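Local coordinates for protein homoserine O-acetyltransferase (Bacillus anthracis str. 'Ames Ancestor', PDB 3I1I) that probably transfers an acetyl group from acetyl-CoA to the hydroxyl of L-homoserine, an early step of methionine biosynthesis, using an alpha/beta hydrolase fold, at residues P204-G208 with G209-E213; P242-S245 with I246-E249; K262-N265 with K266-R270; L274-A277 with N278-M281. All blocks are in the same frame, centred on the assembly; numbering follows the deposited sequence. Where two conformers were deposited one is given.

Contact 1: P204-G208 with G209-E213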
ATOM      1  N   PRO A 204      -1.742  14.164  -4.042  1.00 27.37           N
ATOM      2  CA  PRO A 204      -1.675  15.437  -4.794  1.00 27.08           C
ATOM      3  C   PRO A 204      -0.683  16.469  -4.242  1.00 26.65           C
ATOM      4  O   PRO A 204      -0.236  17.357  -4.958  1.00 26.69           O
ATOM      5  CB  PRO A 204      -3.097  15.996  -4.712  1.00 26.46           C
ATOM      6  CG  PRO A 204      -3.894  15.069  -3.875  1.00 27.46           C
ATOM      7  CD  PRO A 204      -3.067  13.903  -3.446  1.00 27.56           C
ATOM      8  N   SER A 205      -0.384  16.380  -2.961  1.00 26.47           N
ATOM      9  CA  SER A 205       0.662  17.200  -2.370  1.00 26.48           C
ATOM     10  C   SER A 205       2.038  16.954  -2.973  1.00 26.14           C
ATOM     11  O   SER A 205       2.922  17.763  -2.797  1.00 25.26           O
ATOM     12  CB  SER A 205       0.765  16.883  -0.893  1.00 26.42           C
ATOM     13  OG  SER A 205      -0.318  17.455  -0.233  1.00 29.04           O
ATOM     14  N   TRP A 206       2.222  15.819  -3.645  1.00 26.23           N
ATOM     15  CA  TRP A 206       3.520  15.473  -4.206  1.00 26.46           C
ATOM     16  C   TRP A 206       3.908  16.486  -5.266  1.00 27.44           C
ATOM     17  O   TRP A 206       5.101  16.736  -5.467  1.00 27.03           O
ATOM     18  CB  TRP A 206       3.508  14.072  -4.803  1.00 25.62           C
ATOM     19  CG  TRP A 206       4.813  13.659  -5.367  1.00 24.31           C
ATOM     20  CD1 TRP A 206       5.995  13.569  -4.695  1.00 23.30           C
ATOM     21  CD2 TRP A 206       5.079  13.231  -6.708  1.00 23.19           C
ATOM     22  NE1 TRP A 206       6.988  13.179  -5.542  1.00 25.17           N
ATOM     23  CE2 TRP A 206       6.455  12.939  -6.781  1.00 23.79           C
ATOM     24  CE3 TRP A 206       4.297  13.096  -7.855  1.00 24.71           C
ATOM     25  CZ2 TRP A 206       7.069  12.504  -7.950  1.00 23.07           C
ATOM     26  CZ3 TRP A 206       4.904  12.669  -9.031  1.00 25.38           C
ATOM     27  CH2 TRP A 206       6.280  12.376  -9.064  1.00 26.53           C
ATOM     28  N   LYS A 207       2.890  17.050  -5.928  1.00 28.47           N
ATOM     29  CA  LYS A 207       3.059  18.088  -6.942  1.00 29.62           C
ATOM     30  C   LYS A 207       4.163  17.781  -7.927  1.00 29.56           C
ATOM     31  O   LYS A 207       5.044  18.608  -8.165  1.00 29.06           O
ATOM     32  CB  LYS A 207       3.367  19.414  -6.281  1.00 30.62           C
ATOM     33  CG  LYS A 207       2.191  20.060  -5.585  1.00 33.47           C
ATOM     34  CD  LYS A 207       2.696  21.071  -4.574  1.00 37.55           C
ATOM     35  CE  LYS A 207       1.563  21.820  -3.859  1.00 40.23           C
ATOM     36  NZ  LYS A 207       1.977  22.171  -2.452  1.00 42.60           N
ATOM     37  N   GLY A 208       4.130  16.582  -8.479  1.00 29.92           N
ATOM     38  CA  GLY A 208       5.064  16.208  -9.515  1.00 30.75           C
ATOM     39  C   GLY A 208       6.493  16.126  -9.022  1.00 31.61           C
ATOM     40  O   GLY A 208       7.423  16.069  -9.812  1.00 31.92           O
ATOM     41  N   GLY A 209       6.679  16.077  -7.712  1.00 32.31           N
ATOM     42  CA  GLY A 209       8.023  16.078  -7.159  1.00 32.52           C
ATOM     43  C   GLY A 209       8.498  17.458  -6.744  1.00 32.59           C
ATOM     44  O   GLY A 209       9.521  17.569  -6.081  1.00 32.16           O
ATOM     45  N   LYS A 210       7.750  18.502  -7.081  1.00 32.70           N
ATOM     46  CA  LYS A 210       8.173  19.868  -6.751  1.00 34.08           C
ATOM     47  C   LYS A 210       7.464  20.455  -5.526  1.00 33.50           C
ATOM     48  O   LYS A 210       7.055  21.596  -5.531  1.00 33.50           O
ATOM     49  CB  LYS A 210       7.987  20.795  -7.960  1.00 34.36           C
ATOM     50  CG  LYS A 210       8.385  20.151  -9.291  1.00 37.69           C
ATOM     51  CD  LYS A 210       9.384  20.998 -10.053  1.00 42.95           C
ATOM     52  CE  LYS A 210       9.385  20.653 -11.560  1.00 45.83           C
ATOM     53  NZ  LYS A 210      10.417  21.437 -12.344  1.00 47.89           N
ATOM     54  N   TYR A 211       7.365  19.684  -4.460  1.00 33.31           N
ATOM     55  CA  TYR A 211       6.619  20.110  -3.267  1.00 33.16           C
ATOM     56  C   TYR A 211       7.449  21.026  -2.365  1.00 34.13           C
ATOM     57  O   TYR A 211       6.951  21.522  -1.346  1.00 33.44           O
ATOM     58  CB  TYR A 211       6.162  18.890  -2.466  1.00 32.24           C
ATOM     59  CG  TYR A 211       7.300  17.914  -2.249  1.00 30.14           C
ATOM     60  CD1 TYR A 211       8.230  18.118  -1.243  1.00 27.62           C
ATOM     61  CD2 TYR A 211       7.476  16.818  -3.097  1.00 26.93           C
ATOM     62  CE1 TYR A 211       9.310  17.245  -1.078  1.00 28.36           C
ATOM     63  CE2 TYR A 211       8.536  15.956  -2.943  1.00 26.64           C
ATOM     64  CZ  TYR A 211       9.452  16.170  -1.934  1.00 27.02           C
ATOM     65  OH  TYR A 211      10.491  15.309  -1.753  1.00 27.04           O
ATOM     66  N   GLY A 212       8.728  21.185  -2.689  1.00 35.59           N
ATOM     67  CA  GLY A 212       9.628  22.018  -1.888  1.00 36.85           C
ATOM     68  C   GLY A 212       9.772  21.583  -0.435  1.00 38.30           C
ATOM     69  O   GLY A 212      10.312  20.511  -0.136  1.00 38.33           O
ATOM     70  N   GLU A 213       9.286  22.420   0.476  1.00 39.75           N
ATOM     71  CA  GLU A 213       9.444  22.165   1.909  1.00 40.97           C
ATOM     72  C   GLU A 213       8.223  21.486   2.507  1.00 40.31           C
ATOM     73  O   GLU A 213       8.277  21.006   3.635  1.00 40.98           O
ATOM     74  CB  GLU A 213       9.736  23.478   2.662  1.00 42.11           C
ATOM     75  CG  GLU A 213      11.102  24.153   2.303  1.00 44.62           C
ATOM     76  CD  GLU A 213      12.254  23.148   2.183  1.00 49.22           C
ATOM     77  OE1 GLU A 213      12.486  22.389   3.167  1.00 51.11           O
ATOM     78  OE2 GLU A 213      12.923  23.115   1.107  1.00 51.67           O
TER
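Trp206 keeps CG opposite its backbone N (chi1 -179°), while Tyr211 places CG between N and the carbonyl carbon (chi1 49°), and together these torsions bring the indole and the phenol ring into contact at a slant. The pair is oblique, with planes at 37°. Trp206 CD1 lies 3.9 Å from Tyr211 CE2. Backbone packs over one face of the indole. Gly209 N lies 3.3 Å from Trp206 CE2, and Gly209 CA makes a CH-pi contact 3.8 Å from the centroid of the five-membered ring of Trp206. The chain folds back here just after the 3-10 segment 204-206, in the loop that joins helix 186-202 to helix 217-228 of the alpha/beta hydrolase fold. Two backbone hydrogen bonds close the turn. Gly209 N donates to Trp206 O at 2.8 Å, and Lys210 N donates to Lys207 O at 2.9 Å. Trp206 O also lies in the plane of the Tyr211 ring at its edge, 3.4 Å from Tyr211 CD2. Tyr211 CB rests 3.4 Å from Ser205 O. The polar atoms of both side chains are bonded at the start of helix 277-289: Trp206 NE1 to Asn278 OD1, and Tyr211 OH to Asp276 OD1 and Asn278 N.

Contact 2: P242-S245 with I246-E249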
ATOM      1  N   PRO A 242      -2.224  -5.234  20.200  1.00 23.37           N
ATOM      2  CA  PRO A 242      -3.275  -6.245  20.205  1.00 23.42           C
ATOM      3  C   PRO A 242      -4.648  -5.645  19.927  1.00 23.52           C
ATOM      4  O   PRO A 242      -4.915  -4.471  20.206  1.00 23.62           O
ATOM      5  CB  PRO A 242      -3.222  -6.807  21.638  1.00 23.65           C
ATOM      6  CG  PRO A 242      -2.723  -5.664  22.481  1.00 23.47           C
ATOM      7  CD  PRO A 242      -1.858  -4.804  21.564  1.00 23.73           C
ATOM      8  N   ARG A 243      -5.526  -6.472  19.398  1.00 23.57           N
ATOM      9  CA  ARG A 243      -6.890  -6.050  19.146  1.00 23.05           C
ATOM     10  C   ARG A 243      -7.644  -5.757  20.447  1.00 21.94           C
ATOM     11  O   ARG A 243      -7.608  -6.513  21.372  1.00 21.11           O
ATOM     12  CB  ARG A 243      -7.600  -7.136  18.343  1.00 22.77           C
ATOM     13  CG  ARG A 243      -8.937  -6.710  17.761  1.00 23.75           C
ATOM     14  CD  ARG A 243      -9.512  -7.821  16.839  1.00 22.29           C
ATOM     15  NE  ARG A 243      -8.865  -7.836  15.539  1.00 20.99           N
ATOM     16  CZ  ARG A 243      -9.223  -7.078  14.497  1.00 22.48           C
ATOM     17  NH1 ARG A 243     -10.237  -6.235  14.584  1.00 19.03           N
ATOM     18  NH2 ARG A 243      -8.575  -7.174  13.331  1.00 22.01           N
ATOM     19  N   ASN A 244      -8.335  -4.635  20.486  1.00 22.46           N
ATOM     20  CA  ASN A 244      -9.263  -4.312  21.566  1.00 22.17           C
ATOM     21  C   ASN A 244     -10.662  -4.778  21.134  1.00 22.88           C
ATOM     22  O   ASN A 244     -11.259  -4.186  20.238  1.00 21.97           O
ATOM     23  CB  ASN A 244      -9.249  -2.817  21.832  1.00 21.42           C
ATOM     24  CG  ASN A 244     -10.263  -2.388  22.882  1.00 23.74           C
ATOM     25  OD1 ASN A 244     -11.258  -3.075  23.169  1.00 25.09           O
ATOM     26  ND2 ASN A 244     -10.029  -1.228  23.445  1.00 22.70           N
ATOM     27  N   SER A 245     -11.176  -5.816  21.795  1.00 23.32           N
ATOM     28  CA  SER A 245     -12.446  -6.415  21.434  1.00 24.03           C
ATOM     29  C   SER A 245     -13.660  -5.785  22.113  1.00 24.22           C
ATOM     30  O   SER A 245     -14.772  -6.292  21.978  1.00 24.13           O
ATOM     31  CB  SER A 245     -12.416  -7.909  21.747  1.00 24.24           C
ATOM     32  OG  SER A 245     -11.392  -8.526  21.007  1.00 24.59           O
ATOM     33  N   ILE A 246     -13.452  -4.665  22.792  1.00 24.29           N
ATOM     34  CA  ILE A 246     -14.498  -3.985  23.507  1.00 24.47           C
ATOM     35  C   ILE A 246     -14.848  -2.683  22.812  1.00 23.99           C
ATOM     36  O   ILE A 246     -15.984  -2.429  22.636  1.00 25.09           O
ATOM     37  CB  ILE A 246     -14.079  -3.730  24.983  1.00 25.26           C
ATOM     38  CG1 ILE A 246     -13.789  -5.065  25.684  1.00 26.07           C
ATOM     39  CG2 ILE A 246     -15.147  -2.954  25.742  1.00 24.52           C
ATOM     40  CD1 ILE A 246     -14.960  -6.049  25.679  1.00 26.41           C
ATOM     41  N   GLU A 247     -13.893  -1.863  22.401  1.00 24.15           N
ATOM     42  CA  GLU A 247     -14.224  -0.551  21.811  1.00 23.80           C
ATOM     43  C   GLU A 247     -15.265  -0.682  20.671  1.00 23.87           C
ATOM     44  O   GLU A 247     -15.171  -1.590  19.820  1.00 23.80           O
ATOM     45  CB  GLU A 247     -12.969   0.190  21.341  1.00 24.11           C
ATOM     46  CG  GLU A 247     -12.229  -0.483  20.184  1.00 26.92           C
ATOM     47  CD  GLU A 247     -10.971   0.249  19.706  1.00 30.22           C
ATOM     48  OE1 GLU A 247     -10.697   1.416  20.149  1.00 34.25           O
ATOM     49  OE2 GLU A 247     -10.259  -0.356  18.854  1.00 30.16           O
ATOM     50  N   VAL A 248     -16.279   0.198  20.697  1.00 23.16           N
ATOM     51  CA  VAL A 248     -17.372   0.181  19.741  1.00 22.26           C
ATOM     52  C   VAL A 248     -17.224   1.239  18.645  1.00 22.53           C
ATOM     53  O   VAL A 248     -17.779   1.117  17.588  1.00 21.69           O
ATOM     54  CB  VAL A 248     -18.765   0.376  20.454  1.00 23.25           C
ATOM     55  CG1 VAL A 248     -19.004  -0.720  21.537  1.00 19.87           C
ATOM     56  CG2 VAL A 248     -18.902   1.802  21.001  1.00 21.19           C
ATOM     57  N   GLU A 249     -16.433   2.269  18.864  1.00 23.24           N
ATOM     58  CA  GLU A 249     -16.446   3.405  17.920  0.50 23.46           C
ATOM     59  C   GLU A 249     -15.946   3.020  16.528  1.00 23.66           C
ATOM     60  O   GLU A 249     -16.520   3.455  15.533  1.00 23.82           O
ATOM     61  CB  GLU A 249     -15.690   4.628  18.448  0.50 23.63           C
ATOM     62  CG  GLU A 249     -15.672   5.835  17.500  0.50 23.57           C
ATOM     63  CD  GLU A 249     -17.058   6.290  17.039  0.50 25.17           C
ATOM     64  OE1 GLU A 249     -17.162   6.811  15.898  0.50 24.04           O
ATOM     65  OE2 GLU A 249     -18.041   6.140  17.808  0.50 24.78           O
TER
HETATM   66  O   HOH W   1     -13.798  -3.942  19.623  1.00 17.54           O
HETATM   67  O   HOH W   2     -10.079  -2.829  18.050  1.00 36.20           O
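Asn244 turns its side chain forward along the chain, and OD1 meets the N-H groups of Ile246 and Glu247. A chi1 of 176° points the amide away from the residue's own N and makes this reach possible. Ile246 N is 2.7 Å from Asn244 OD1 and lies in the plane of the amide carbonyl. Glu247 N is 3.0 Å from Asn244 OD1 and comes from above that plane. The first bond makes an Asx turn. This is the tight part of the contact. The Asn244 amide and the Glu247 carboxylate are stacked, with planes only 3° apart. The Glu247 CG methylene lies 3.8 Å from Asn244 CG.

The loose side is wet. One water donates to Asn244 O at 2.6 Å and to Glu247 O at 2.7 Å. A second water donates to Asn244 O at 2.8 Å and to Glu247 OE2 at 2.6 Å. A separate part of the turn meets the second subunit: Ser245 OG bonds to Asp291 of that subunit, and Ile246 packs on its Phe296. Glu247 OE2 also accepts from Ser259 N, at the start of helix 259-270. The turn is thus held by one amide oxygen and two waters, and the N-terminal end of that helix would probably favour the charged form of Glu247.

Contact 3: K262-N265 with K266-R270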
ATOM      1  N   LYS A 262      -4.416   3.340  15.485  1.00 23.56           N
ATOM      2  CA  LYS A 262      -3.904   4.537  16.149  1.00 23.44           C
ATOM      3  C   LYS A 262      -2.458   4.396  16.611  1.00 22.85           C
ATOM      4  O   LYS A 262      -1.646   5.272  16.336  1.00 21.71           O
ATOM      5  CB  LYS A 262      -4.756   4.893  17.357  1.00 23.74           C
ATOM      6  CG  LYS A 262      -6.043   5.596  16.987  1.00 25.30           C
ATOM      7  CD  LYS A 262      -6.960   5.792  18.166  1.00 23.74           C
ATOM      8  CE  LYS A 262      -8.299   6.315  17.673  1.00 25.88           C
ATOM      9  NZ  LYS A 262      -9.331   6.334  18.791  1.00 27.78           N
ATOM     10  N   GLU A 263      -2.144   3.319  17.320  1.00 23.15           N
ATOM     11  CA  GLU A 263      -0.762   3.082  17.758  1.00 24.34           C
ATOM     12  C   GLU A 263       0.172   3.067  16.531  1.00 23.79           C
ATOM     13  O   GLU A 263       1.100   3.846  16.455  1.00 24.10           O
ATOM     14  CB  GLU A 263      -0.641   1.806  18.588  1.00 24.82           C
ATOM     15  CG  GLU A 263      -1.481   1.874  19.868  1.00 29.40           C
ATOM     16  CD  GLU A 263      -1.995   0.507  20.443  1.00 36.20           C
ATOM     17  OE1 GLU A 263      -2.531   0.563  21.587  1.00 39.11           O
ATOM     18  OE2 GLU A 263      -1.888  -0.589  19.804  1.00 37.26           O
ATOM     19  N   ILE A 264      -0.144   2.258  15.530  1.00 23.64           N
ATOM     20  CA  ILE A 264       0.710   2.157  14.352  1.00 22.92           C
ATOM     21  C   ILE A 264       0.777   3.464  13.566  1.00 22.86           C
ATOM     22  O   ILE A 264       1.846   3.830  13.117  1.00 23.23           O
ATOM     23  CB  ILE A 264       0.326   0.954  13.463  1.00 22.47           C
ATOM     24  CG1 ILE A 264       0.604  -0.347  14.227  1.00 21.72           C
ATOM     25  CG2 ILE A 264       1.072   0.984  12.139  1.00 20.86           C
ATOM     26  CD1 ILE A 264      -0.181  -1.564  13.768  1.00 20.38           C
ATOM     27  N   ASN A 265      -0.320   4.192  13.437  1.00 23.82           N
ATOM     28  CA  ASN A 265      -0.263   5.512  12.802  1.00 24.72           C
ATOM     29  C   ASN A 265       0.727   6.432  13.510  1.00 26.18           C
ATOM     30  O   ASN A 265       1.533   7.118  12.867  1.00 25.97           O
ATOM     31  CB  ASN A 265      -1.604   6.211  12.824  1.00 24.57           C
ATOM     32  CG  ASN A 265      -2.525   5.761  11.720  1.00 26.78           C
ATOM     33  OD1 ASN A 265      -2.202   4.861  10.938  1.00 30.55           O
ATOM     34  ND2 ASN A 265      -3.713   6.355  11.680  1.00 23.93           N
ATOM     35  N   LYS A 266       0.670   6.432  14.837  1.00 27.05           N
ATOM     36  CA  LYS A 266       1.546   7.286  15.620  1.00 28.72           C
ATOM     37  C   LYS A 266       3.019   6.967  15.345  1.00 28.05           C
ATOM     38  O   LYS A 266       3.802   7.882  15.083  1.00 27.25           O
ATOM     39  CB  LYS A 266       1.242   7.149  17.106  1.00 29.60           C
ATOM     40  CG  LYS A 266       1.739   8.294  17.937  1.00 34.56           C
ATOM     41  CD  LYS A 266       0.950   8.382  19.298  1.00 41.54           C
ATOM     42  CE  LYS A 266       1.820   8.088  20.552  1.00 44.87           C
ATOM     43  NZ  LYS A 266       2.143   9.355  21.363  1.00 49.82           N
ATOM     44  N   LEU A 267       3.376   5.684  15.392  1.00 27.36           N
ATOM     45  CA  LEU A 267       4.758   5.278  15.152  1.00 28.11           C
ATOM     46  C   LEU A 267       5.203   5.659  13.743  1.00 27.82           C
ATOM     47  O   LEU A 267       6.290   6.142  13.552  1.00 28.14           O
ATOM     48  CB  LEU A 267       4.935   3.762  15.297  1.00 28.45           C
ATOM     49  CG  LEU A 267       4.751   3.172  16.690  1.00 30.90           C
ATOM     50  CD1 LEU A 267       4.671   1.623  16.636  1.00 30.88           C
ATOM     51  CD2 LEU A 267       5.888   3.659  17.600  1.00 30.31           C
ATOM     52  N   THR A 268       4.352   5.433  12.757  1.00 27.63           N
ATOM     53  CA  THR A 268       4.781   5.582  11.406  1.00 27.80           C
ATOM     54  C   THR A 268       4.810   7.041  11.004  1.00 28.92           C
ATOM     55  O   THR A 268       5.583   7.419  10.119  1.00 30.02           O
ATOM     56  CB  THR A 268       3.923   4.754  10.421  1.00 27.32           C
ATOM     57  OG1 THR A 268       2.536   5.095  10.551  1.00 26.30           O
ATOM     58  CG2 THR A 268       4.112   3.308  10.684  1.00 26.18           C
ATOM     59  N   TYR A 269       3.998   7.867  11.653  1.00 29.67           N
ATOM     60  CA  TYR A 269       4.086   9.283  11.431  1.00 30.70           C
ATOM     61  C   TYR A 269       5.385   9.834  11.993  1.00 31.34           C
ATOM     62  O   TYR A 269       6.054  10.619  11.314  1.00 31.90           O
ATOM     63  CB  TYR A 269       2.958  10.021  12.083  1.00 30.73           C
ATOM     64  CG  TYR A 269       2.892  11.460  11.651  1.00 34.28           C
ATOM     65  CD1 TYR A 269       2.306  11.797  10.438  1.00 37.56           C
ATOM     66  CD2 TYR A 269       3.424  12.487  12.439  1.00 37.25           C
ATOM     67  CE1 TYR A 269       2.220  13.119  10.023  1.00 39.80           C
ATOM     68  CE2 TYR A 269       3.338  13.828  12.032  1.00 39.64           C
ATOM     69  CZ  TYR A 269       2.729  14.128  10.816  1.00 41.08           C
ATOM     70  OH  TYR A 269       2.623  15.420  10.348  1.00 41.82           O
ATOM     71  N   ARG A 270       5.721   9.429  13.218  1.00 31.07           N
ATOM     72  CA  ARG A 270       6.932   9.894  13.884  0.50 31.67           C
ATOM     73  C   ARG A 270       8.166   9.598  13.056  1.00 31.31           C
ATOM     74  O   ARG A 270       9.045  10.436  12.928  1.00 30.35           O
ATOM     75  CB  ARG A 270       7.112   9.235  15.258  0.50 32.30           C
ATOM     76  CG  ARG A 270       7.825  10.125  16.259  0.50 34.76           C
ATOM     77  CD  ARG A 270       6.807  10.865  17.167  0.50 38.85           C
ATOM     78  NE  ARG A 270       6.298   9.983  18.223  0.50 41.37           N
ATOM     79  CZ  ARG A 270       5.210  10.213  18.948  0.50 42.11           C
ATOM     80  NH1 ARG A 270       4.488  11.304  18.741  0.50 42.58           N
ATOM     81  NH2 ARG A 270       4.846   9.333  19.869  0.50 42.39           N
TER
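Ile264 and Thr268 meet one turn apart on helix 259-270. Ile264 O accepts Thr268 N at 3.0 Å. Thr268 OG1 is also 2.9 Å from Ile264 O, but whether its proton goes there is not settled, since another acceptor is within reach. The hydroxyl reaches back because Thr268 OG1 sits between its own N and carbonyl carbon (chi1 56°). Thr268 OG1 also accepts from Gln221 NE2. The methyl branches touch beside this polar pair, with Ile264 CG2 4.1 Å from Thr268 CG2. The other bonds are the regular i to i+4 ladder of an alpha helix. Lys266 N donates to Lys262 O at 3.0 Å, Leu267 N to Glu263 O at 3.1 Å, and Tyr269 N to Asn265 O at 2.8 Å. Asn265 turns its amide off the helix, where Asn265 OD1 accepts from Gln194 NE2 of the second subunit, and Ile264 packs on Val190 of that subunit. Within the chain the helix packs against helix 217-228, Ile264 at Arg225, Thr268 at Asn224 and Tyr269 at Met217, while Glu263, Ile264 and Leu267 touch Tyr241, just after helix 234-240.

Contact 4: L274-A277 with N278-M281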
ATOM      1  N   LEU A 274      11.694  13.487   9.732  1.00 33.26           N
ATOM      2  CA  LEU A 274      12.889  14.040   9.114  1.00 33.03           C
ATOM      3  C   LEU A 274      13.124  13.605   7.684  1.00 31.30           C
ATOM      4  O   LEU A 274      14.210  13.828   7.154  1.00 32.49           O
ATOM      5  CB  LEU A 274      14.142  13.632   9.913  1.00 33.86           C
ATOM      6  CG  LEU A 274      14.315  14.158  11.358  1.00 36.58           C
ATOM      7  CD1 LEU A 274      15.847  14.098  11.790  1.00 37.17           C
ATOM      8  CD2 LEU A 274      13.698  15.587  11.552  1.00 35.83           C
ATOM      9  N   VAL A 275      12.130  13.014   7.043  1.00 29.39           N
ATOM     10  CA  VAL A 275      12.359  12.223   5.840  1.00 27.45           C
ATOM     11  C   VAL A 275      11.899  12.967   4.611  1.00 26.86           C
ATOM     12  O   VAL A 275      10.934  13.701   4.671  1.00 26.22           O
ATOM     13  CB  VAL A 275      11.632  10.864   5.973  1.00 27.49           C
ATOM     14  CG1 VAL A 275      11.506  10.142   4.650  1.00 26.31           C
ATOM     15  CG2 VAL A 275      12.361  10.016   7.002  1.00 24.62           C
ATOM     16  N   ASP A 276      12.610  12.779   3.491  1.00 26.22           N
ATOM     17  CA  ASP A 276      12.223  13.391   2.212  1.00 25.36           C
ATOM     18  C   ASP A 276      11.570  12.392   1.248  1.00 24.61           C
ATOM     19  O   ASP A 276      12.123  11.344   0.944  1.00 25.64           O
ATOM     20  CB  ASP A 276      13.435  14.001   1.530  1.00 25.16           C
ATOM     21  CG  ASP A 276      13.088  14.622   0.181  1.00 25.77           C
ATOM     22  OD1 ASP A 276      12.225  15.547   0.153  1.00 25.08           O
ATOM     23  OD2 ASP A 276      13.662  14.162  -0.829  1.00 22.66           O
ATOM     24  N   ALA A 277      10.422  12.765   0.711  1.00 23.87           N
ATOM     25  CA  ALA A 277       9.587  11.857  -0.090  1.00 22.80           C
ATOM     26  C   ALA A 277      10.281  11.419  -1.375  1.00 22.08           C
ATOM     27  O   ALA A 277      10.347  10.218  -1.649  1.00 22.01           O
ATOM     28  CB  ALA A 277       8.203  12.496  -0.403  1.00 21.57           C
ATOM     29  N   ASN A 278      10.770  12.372  -2.167  1.00 21.48           N
ATOM     30  CA  ASN A 278      11.474  12.041  -3.411  1.00 21.49           C
ATOM     31  C   ASN A 278      12.665  11.103  -3.135  1.00 21.81           C
ATOM     32  O   ASN A 278      12.899  10.142  -3.893  1.00 21.69           O
ATOM     33  CB  ASN A 278      11.957  13.302  -4.133  1.00 21.24           C
ATOM     34  CG  ASN A 278      10.808  14.132  -4.725  1.00 20.82           C
ATOM     35  OD1 ASN A 278       9.691  13.649  -4.909  1.00 22.94           O
ATOM     36  ND2 ASN A 278      11.095  15.367  -5.055  1.00 18.97           N
ATOM     37  N   SER A 279      13.377  11.377  -2.039  1.00 21.36           N
ATOM     38  CA  SER A 279      14.495  10.580  -1.645  1.00 22.45           C
ATOM     39  C   SER A 279      14.030   9.138  -1.365  1.00 23.27           C
ATOM     40  O   SER A 279      14.672   8.146  -1.774  1.00 22.20           O
ATOM     41  CB  SER A 279      15.170  11.172  -0.406  1.00 22.46           C
ATOM     42  OG  SER A 279      15.901  12.337  -0.746  1.00 22.79           O
ATOM     43  N   TRP A 280      12.914   9.045  -0.658  1.00 24.03           N
ATOM     44  CA  TRP A 280      12.324   7.760  -0.351  1.00 24.82           C
ATOM     45  C   TRP A 280      12.015   7.010  -1.641  1.00 24.14           C
ATOM     46  O   TRP A 280      12.331   5.852  -1.739  1.00 23.23           O
ATOM     47  CB  TRP A 280      11.042   7.943   0.479  1.00 25.61           C
ATOM     48  CG  TRP A 280      10.519   6.648   0.989  1.00 26.51           C
ATOM     49  CD1 TRP A 280       9.854   5.670   0.277  1.00 27.00           C
ATOM     50  CD2 TRP A 280      10.656   6.167   2.309  1.00 27.81           C
ATOM     51  NE1 TRP A 280       9.568   4.610   1.099  1.00 28.57           N
ATOM     52  CE2 TRP A 280      10.046   4.890   2.355  1.00 28.23           C
ATOM     53  CE3 TRP A 280      11.221   6.697   3.472  1.00 31.09           C
ATOM     54  CZ2 TRP A 280       9.996   4.130   3.515  1.00 30.55           C
ATOM     55  CZ3 TRP A 280      11.190   5.933   4.636  1.00 33.66           C
ATOM     56  CH2 TRP A 280      10.561   4.667   4.651  1.00 34.12           C
HETATM   57  N   MSE A 281      11.426   7.679  -2.625  1.00 24.69           N
HETATM   58  CA  MSE A 281      11.118   7.023  -3.893  1.00 25.85           C
HETATM   59  C   MSE A 281      12.389   6.461  -4.562  1.00 25.09           C
HETATM   60  O   MSE A 281      12.372   5.309  -5.015  1.00 25.52           O
HETATM   61  CB  MSE A 281      10.458   7.960  -4.923  1.00 26.21           C
HETATM   62  CG  MSE A 281       9.104   8.535  -4.588  1.00 31.12           C
HETATM   63 SE   MSE A 281       8.468   9.593  -6.168  0.65 38.22          SE
HETATM   64  CE  MSE A 281       9.479   8.806  -7.531  1.00 25.58           C
TER
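Val275 and Asp276 are extended, and the chain enters helix 277-289 at Ala277, so that Asp276 O accepts Trp280 N at 2.9 Å and Ala277 O accepts Met281 N at 2.9 Å. Asp276 is the N-cap. With chi1 at 179° its carboxylate swings clear of its own N and over the first turn. Asp276 OD2 then takes two bonds from one residue. Ser279 N donates to Asp276 OD2 at 3.0 Å, from above the carboxylate plane. Ser279 OG donates to the same oxygen at 2.9 Å, on its anti lone pair. The capping bond gives an N-H of the first helical turn a side-chain acceptor, and the two bonds together fix the rotation of the carboxylate. The negative charge lies at the positive end of the helix dipole, which would be expected to favour its ionised form. Asp276 OD1 has further partners in the loop before helix 217-228, among them Gln215 NE2.

On another side of the turn the contact is apolar. Val275 points its CG1 at the six-membered part of the indole, 3.7 Å from Trp280 CE3. The approach is oblique.

All the touching residues are buried. Trp280 lies against Leu220, Ala223, Asn224 and Met227 of helix 217-228, and its ring also meets Phe51. Ala277, Trp280 and the selenomethionine Met281 pack on Ile200 of helix 186-202. Asn278 faces the loop between those two helices, where its ND2 bonds to Gly209 O.

The four contacts follow one another along the chain without overlap, all in the helical region between strand 174-178 and strand 309-313 of the main sheet. Contacts 1 and 4 are closest, with centres 11 Å apart, and side chains of contact 1 bond to the helix start of contact 4. The turn of contact 1 is thereby tied to helix 277-289. Contact 3 lies on helix 259-270, its centre about 18 Å from those of contacts 2 and 4. Contact 2 is farthest out, about 37 Å from contact 1 between centres. Contacts 2 and 3 hydrogen-bond to the second subunit, and contacts 1 and 4 also touch it, so this helical region takes part in the subunit interface.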